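Local coordinates for protein BrkA translocator (Bordetella pertussis, PDB 3QQ2) that forms the outer-membrane beta-barrel pore that translocates the passenger domain of BrkA, a protein that inhibits classical complement activation, to the bacterial surface, at residues L189-L194 against G215-F220; W140-G145 against A160-W165. The protein carries 1 engineered substitution. All coordinates share one frame; numbering follows the deposited sequence.

Interaction 1: L189-L194 against G215-F220; sequences LGRLGL and GWTQEF
Arg-191 lays its side chain obliquely across Thr-217, its non-hydrogen-bonded partner in the antiparallel hairpin of strands 186-201 and 207-221, part of the autotransporter beta-barrel wall. With CG trans to the backbone N (chi1 -179°), the chain bends at its next two torsions and holds the guanidinium above its own strand, with NH1 turned to Thr-217. There NH1 donates to Thr-217 OG1 at 2.8 Å, a bent bond whose acceptor sits somewhat out of the guanidinium plane. The hydroxyl is thus engaged twice, because it passes its own proton to the carbonyl of Gly-190, with OG1 and O 2.6 Å apart. NH2 of the same arginine forms a salt bridge with Glu-161 on strand 154-173, so the guanidinium bridges three adjacent strands on what is probably the pore-facing side.

On this face, too, Leu-189 lies alongside Glu-219, its CD1 3.4 Å from the glutamate CG, while the carboxylate beyond pairs with Lys-221. The other face carries Leu-192 and Trp-216, which run side by side on the surface, consistent with a lipid-facing position. Leu-192 CG meets the indole at its edge, 4.0 Å from CE3. Beneath them the backbones of this pair exchange two hydrogen bonds, Leu-192 N to Trp-216 O at 2.9 Å and Trp-216 N to Leu-192 O at 2.6 Å. At the next hydrogen-bonded pair, Gly-190 and Gln-218, the carbonyl O of Gly-190, already taken by the threonine hydroxyl, receives only a weak bond from Gln-218 N, at 3.4 Å.

Interaction 2: W140-G145 against A160-W165; sequences WSLEGG and AEVMLW
Trp-140 and Leu-164 are paired at one end of a regular antiparallel ladder, part of the hairpin of strands 130-149 and 154-173 in the autotransporter barrel wall. Backbone bonding is complete at three hydrogen-bonded pairs. Trp-140 N and O each bond to Leu-164, with N to O and O to N both 2.7 Å; Leu-142 and Val-162 exchange two bonds of 3.0 Å between N and O, and Gly-144 and Ala-160 two of 2.9 Å. Most of the amides approach their carbonyls almost end-on, as expected of regular antiparallel pairing.

Apolar contacts gather on the face of Trp-140, Leu-142, Val-162 and Leu-164, probably the lipid-facing one. The indole of Trp-140, swung out with CG trans to N (chi1 168°), runs beside Leu-164 in the same direction, and Leu-164 CG touches its edge 3.6 Å from CE3. Val-162 CG2 meets the same ring obliquely, 4.4 Å from CZ3. Across on the other face, the CB of Ser-141 rests 3.9 Å from Met-163 SD.

Charge is concentrated on that second face, where Glu-143 and Glu-161 cross with their carboxylate planes 70° apart. OE2 of Glu-143 lies 3.0 Å from OE2 of Glu-161, and the other oxygen of Glu-143 is close to Asp-107, whereas OE1 of Glu-161 is paired with Arg-191. Such a cluster of acids, with Arg-191 paired to one of them, might raise the proton affinity of a carboxylate, perhaps that of Glu-143.

In the fold
After five earlier strands, the chain follows strand 130-149, turns, and returns along strand 154-173, so interaction 2 closes a hairpin loop across 14 intervening residues. It then passes through the short strand 178-182 to strand 186-201 and back along strand 207-221, where interaction 1 closes the next long hairpin over 20 residues. The two loops follow in series, neither nesting nor crossing. They are joined because strands 154-173 and 186-201 are themselves neighbours: the amide N of Leu-189 probably bonds to Met-163 O, 2.7 Å away. Four long strands, side by side in the barrel wall, are thereby laced together edge to edge.

Interaction 1: L189-L194 against G215-F220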
loop_
_atom_site.group_PDB
_atom_site.type_symbol
_atom_site.label_atom_id
_atom_site.label_comp_id
_atom_site.label_asym_id
_atom_site.label_seq_id
_atom_site.Cartn_x
_atom_site.Cartn_y
_atom_site.Cartn_z
ATOM N N LEU A 189 14.860 20.920 -11.746
ATOM C CA LEU A 189 16.267 20.660 -12.072
ATOM C C LEU A 189 16.895 21.891 -12.645
ATOM O O LEU A 189 16.268 22.605 -13.435
ATOM C CB LEU A 189 16.440 19.543 -13.100
ATOM C CG LEU A 189 16.672 18.129 -12.566
ATOM C CD1 LEU A 189 15.421 17.611 -11.825
ATOM C CD2 LEU A 189 17.118 17.154 -13.665
ATOM N N GLY A 190 18.133 22.134 -12.205
ATOM C CA GLY A 190 19.067 23.082 -12.832
ATOM C C GLY A 190 20.170 22.248 -13.462
ATOM O O GLY A 190 20.528 21.195 -12.915
ATOM N N ARG A 191 20.684 22.670 -14.619
ATOM C CA ARG A 191 21.859 22.009 -15.192
ATOM C C ARG A 191 22.873 22.908 -15.930
ATOM O O ARG A 191 22.539 23.636 -16.872
ATOM C CB ARG A 191 21.472 20.791 -16.012
ATOM C CG ARG A 191 22.666 20.055 -16.618
ATOM C CD ARG A 191 22.631 18.537 -16.355
ATOM N NE ARG A 191 21.670 17.761 -17.162
ATOM C CZ ARG A 191 20.372 17.638 -16.885
ATOM N NH1 ARG A 191 19.851 18.260 -15.835
ATOM N NH2 ARG A 191 19.583 16.900 -17.661
ATOM N N LEU A 192 24.119 22.826 -15.448
ATOM C CA LEU A 192 25.274 23.563 -15.956
ATOM C C LEU A 192 26.243 22.602 -16.616
ATOM O O LEU A 192 26.434 21.486 -16.132
ATOM C CB LEU A 192 25.989 24.250 -14.804
ATOM C CG LEU A 192 25.278 25.409 -14.121
ATOM C CD1 LEU A 192 26.322 26.211 -13.393
ATOM C CD2 LEU A 192 24.565 26.299 -15.110
ATOM N N GLY A 193 26.855 23.041 -17.712
ATOM C CA GLY A 193 27.755 22.204 -18.487
ATOM C C GLY A 193 28.501 22.960 -19.569
ATOM O O GLY A 193 28.157 24.098 -19.920
ATOM N N LEU A 194 29.534 22.312 -20.102
ATOM C CA LEU A 194 30.338 22.867 -21.173
ATOM C C LEU A 194 30.823 21.755 -22.086
ATOM O O LEU A 194 31.293 20.726 -21.599
ATOM C CB LEU A 194 31.532 23.574 -20.564
ATOM C CG LEU A 194 32.550 24.230 -21.486
ATOM C CD1 LEU A 194 32.165 25.666 -21.827
ATOM C CD2 LEU A 194 33.880 24.199 -20.794
ATOM N N GLY A 215 29.579 18.326 -17.076
ATOM C CA GLY A 215 28.318 18.852 -16.572
ATOM C C GLY A 215 28.061 18.700 -15.092
ATOM O O GLY A 215 28.489 17.741 -14.463
ATOM N N TRP A 216 27.349 19.667 -14.542
ATOM C CA TRP A 216 26.829 19.566 -13.201
ATOM C C TRP A 216 25.301 19.603 -13.248
ATOM O O TRP A 216 24.711 20.297 -14.094
ATOM C CB TRP A 216 27.339 20.730 -12.375
ATOM C CG TRP A 216 26.781 20.811 -10.987
ATOM C CD1 TRP A 216 27.161 20.068 -9.896
ATOM C CD2 TRP A 216 25.772 21.709 -10.529
ATOM N NE1 TRP A 216 26.441 20.448 -8.790
ATOM C CE2 TRP A 216 25.580 21.451 -9.148
ATOM C CE3 TRP A 216 25.012 22.714 -11.149
ATOM C CZ2 TRP A 216 24.659 22.158 -8.376
ATOM C CZ3 TRP A 216 24.089 23.420 -10.381
ATOM C CH2 TRP A 216 23.922 23.134 -9.009
ATOM N N THR A 217 24.660 18.848 -12.353
ATOM C CA THR A 217 23.215 18.960 -12.182
ATOM C C THR A 217 22.742 18.590 -10.786
ATOM O O THR A 217 23.314 17.719 -10.123
ATOM C CB THR A 217 22.429 18.169 -13.243
ATOM O OG1 THR A 217 21.111 18.712 -13.349
ATOM C CG2 THR A 217 22.339 16.691 -12.899
ATOM N N GLN A 218 21.689 19.264 -10.351
ATOM C CA GLN A 218 21.107 19.002 -9.050
ATOM C C GLN A 218 19.592 18.988 -9.153
ATOM O O GLN A 218 19.036 19.272 -10.214
ATOM C CB GLN A 218 21.559 20.066 -8.045
ATOM C CG GLN A 218 21.137 21.502 -8.413
ATOM C CD GLN A 218 21.050 22.429 -7.200
ATOM O OE1 GLN A 218 20.060 23.153 -7.036
ATOM N NE2 GLN A 218 22.084 22.409 -6.342
ATOM N N GLU A 219 18.935 18.687 -8.036
ATOM C CA GLU A 219 17.488 18.554 -7.983
ATOM C C GLU A 219 16.927 19.040 -6.686
ATOM O O GLU A 219 17.193 18.411 -5.685
ATOM C CB GLU A 219 17.106 17.076 -7.999
ATOM C CG GLU A 219 17.311 16.332 -9.289
ATOM C CD GLU A 219 16.323 15.191 -9.445
ATOM O OE1 GLU A 219 15.597 14.883 -8.461
ATOM O OE2 GLU A 219 16.280 14.611 -10.557
ATOM N N PHE A 220 16.112 20.090 -6.664
ATOM C CA PHE A 220 15.147 20.125 -5.564
ATOM C C PHE A 220 13.830 19.471 -5.969
ATOM O O PHE A 220 13.218 19.850 -6.966
ATOM C CB PHE A 220 14.979 21.484 -4.867
ATOM C CG PHE A 220 14.706 21.357 -3.364
ATOM C CD1 PHE A 220 15.736 20.990 -2.470
ATOM C CD2 PHE A 220 13.420 21.572 -2.840
ATOM C CE1 PHE A 220 15.494 20.857 -1.081
ATOM C CE2 PHE A 220 13.172 21.443 -1.445
ATOM C CZ PHE A 220 14.220 21.086 -0.572
#

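Interaction 2: W140-G145 against A160-W165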
loop_
_atom_site.group_PDB
_atom_site.type_symbol
_atom_site.label_atom_id
_atom_site.label_comp_id
_atom_site.label_asym_id
_atom_site.label_seq_id
_atom_site.Cartn_x
_atom_site.Cartn_y
_atom_site.Cartn_z
ATOM N N TRP A 140 8.409 20.117 -18.256
ATOM C CA TRP A 140 8.663 21.277 -19.076
ATOM C C TRP A 140 10.103 21.668 -18.856
ATOM O O TRP A 140 10.560 21.773 -17.725
ATOM C CB TRP A 140 7.710 22.409 -18.700
ATOM C CG TRP A 140 8.039 23.794 -19.289
ATOM C CD1 TRP A 140 7.546 24.332 -20.441
ATOM C CD2 TRP A 140 8.902 24.809 -18.718
ATOM N NE1 TRP A 140 8.032 25.602 -20.624
ATOM C CE2 TRP A 140 8.868 25.922 -19.587
ATOM C CE3 TRP A 140 9.710 24.876 -17.563
ATOM C CZ2 TRP A 140 9.606 27.098 -19.340
ATOM C CZ3 TRP A 140 10.448 26.050 -17.319
ATOM C CH2 TRP A 140 10.385 27.142 -18.208
ATOM N N SER A 141 10.842 21.876 -19.929
ATOM C CA SER A 141 12.220 22.274 -19.757
ATOM C C SER A 141 12.541 23.401 -20.680
ATOM O O SER A 141 11.920 23.586 -21.726
ATOM C CB SER A 141 13.149 21.122 -20.052
ATOM O OG SER A 141 13.096 20.847 -21.436
ATOM N N LEU A 142 13.537 24.155 -20.272
ATOM C CA LEU A 142 13.964 25.307 -21.008
ATOM C C LEU A 142 15.468 25.282 -20.939
ATOM O O LEU A 142 16.052 25.099 -19.869
ATOM C CB LEU A 142 13.394 26.589 -20.395
ATOM C CG LEU A 142 13.633 27.938 -21.077
ATOM C CD1 LEU A 142 14.984 28.467 -20.677
ATOM C CD2 LEU A 142 13.471 27.884 -22.605
ATOM N N GLU A 143 16.080 25.459 -22.099
ATOM C CA GLU A 143 17.491 25.262 -22.254
ATOM C C GLU A 143 18.033 26.248 -23.234
ATOM O O GLU A 143 17.397 26.532 -24.234
ATOM C CB GLU A 143 17.704 23.880 -22.779
ATOM C CG GLU A 143 19.074 23.630 -23.249
ATOM C CD GLU A 143 19.158 22.286 -23.900
ATOM O OE1 GLU A 143 19.765 22.193 -24.988
ATOM O OE2 GLU A 143 18.583 21.327 -23.334
ATOM N N GLY A 144 19.215 26.768 -22.933
ATOM C CA GLY A 144 19.909 27.730 -23.798
ATOM C C GLY A 144 21.434 27.622 -23.725
ATOM O O GLY A 144 21.977 26.829 -22.937
ATOM N N GLY A 145 22.131 28.413 -24.541
ATOM C CA GLY A 145 23.587 28.376 -24.568
ATOM C C GLY A 145 24.212 29.032 -25.781
ATOM O O GLY A 145 23.521 29.413 -26.727
ATOM N N ALA A 160 22.943 25.997 -20.333
ATOM C CA ALA A 160 22.118 25.997 -19.136
ATOM C C ALA A 160 20.728 25.390 -19.418
ATOM O O ALA A 160 20.104 25.662 -20.447
ATOM C CB ALA A 160 22.020 27.401 -18.565
ATOM N N GLU A 161 20.282 24.538 -18.504
ATOM C CA GLU A 161 19.023 23.849 -18.622
ATOM C C GLU A 161 18.322 23.810 -17.265
ATOM O O GLU A 161 18.783 23.179 -16.306
ATOM C CB GLU A 161 19.222 22.423 -19.180
ATOM C CG GLU A 161 17.876 21.651 -19.417
ATOM C CD GLU A 161 18.038 20.200 -19.916
ATOM O OE1 GLU A 161 18.753 19.387 -19.260
ATOM O OE2 GLU A 161 17.425 19.871 -20.963
ATOM N N VAL A 162 17.205 24.516 -17.190
ATOM C CA VAL A 162 16.257 24.340 -16.097
ATOM C C VAL A 162 15.164 23.348 -16.547
ATOM O O VAL A 162 14.758 23.346 -17.696
ATOM C CB VAL A 162 15.698 25.710 -15.610
ATOM C CG1 VAL A 162 15.856 26.771 -16.686
ATOM C CG2 VAL A 162 14.237 25.608 -15.175
ATOM N N MET A 163 14.728 22.486 -15.643
ATOM C CA MET A 163 13.718 21.480 -15.954
ATOM C C MET A 163 12.679 21.411 -14.818
ATOM O O MET A 163 13.039 21.373 -13.644
ATOM C CB MET A 163 14.403 20.133 -16.197
ATOM C CG MET A 163 13.551 18.900 -16.003
ATOM S SD MET A 163 13.074 18.144 -17.565
ATOM C CE MET A 163 12.208 16.692 -16.969
ATOM N N LEU A 164 11.392 21.444 -15.171
ATOM C CA LEU A 164 10.301 21.312 -14.198
ATOM C C LEU A 164 9.483 20.094 -14.560
ATOM O O LEU A 164 9.208 19.869 -15.729
ATOM C CB LEU A 164 9.381 22.546 -14.180
ATOM C CG LEU A 164 9.873 24.008 -14.034
ATOM C CD1 LEU A 164 8.745 24.964 -13.575
ATOM C CD2 LEU A 164 11.092 24.174 -13.110
ATOM N N TRP A 165 9.107 19.290 -13.578
ATOM C CA TRP A 165 8.151 18.243 -13.867
ATOM C C TRP A 165 7.309 17.797 -12.688
ATOM O O TRP A 165 7.763 17.875 -11.540
ATOM C CB TRP A 165 8.837 17.055 -14.509
ATOM C CG TRP A 165 9.795 16.401 -13.663
ATOM C CD1 TRP A 165 11.114 16.647 -13.613
ATOM C CD2 TRP A 165 9.535 15.351 -12.733
ATOM N NE1 TRP A 165 11.715 15.821 -12.699
ATOM C CE2 TRP A 165 10.764 15.009 -12.145
ATOM C CE3 TRP A 165 8.375 14.674 -12.325
ATOM C CZ2 TRP A 165 10.879 14.013 -11.163
ATOM C CZ3 TRP A 165 8.486 13.674 -11.351
ATOM C CH2 TRP A 165 9.730 13.357 -10.784
#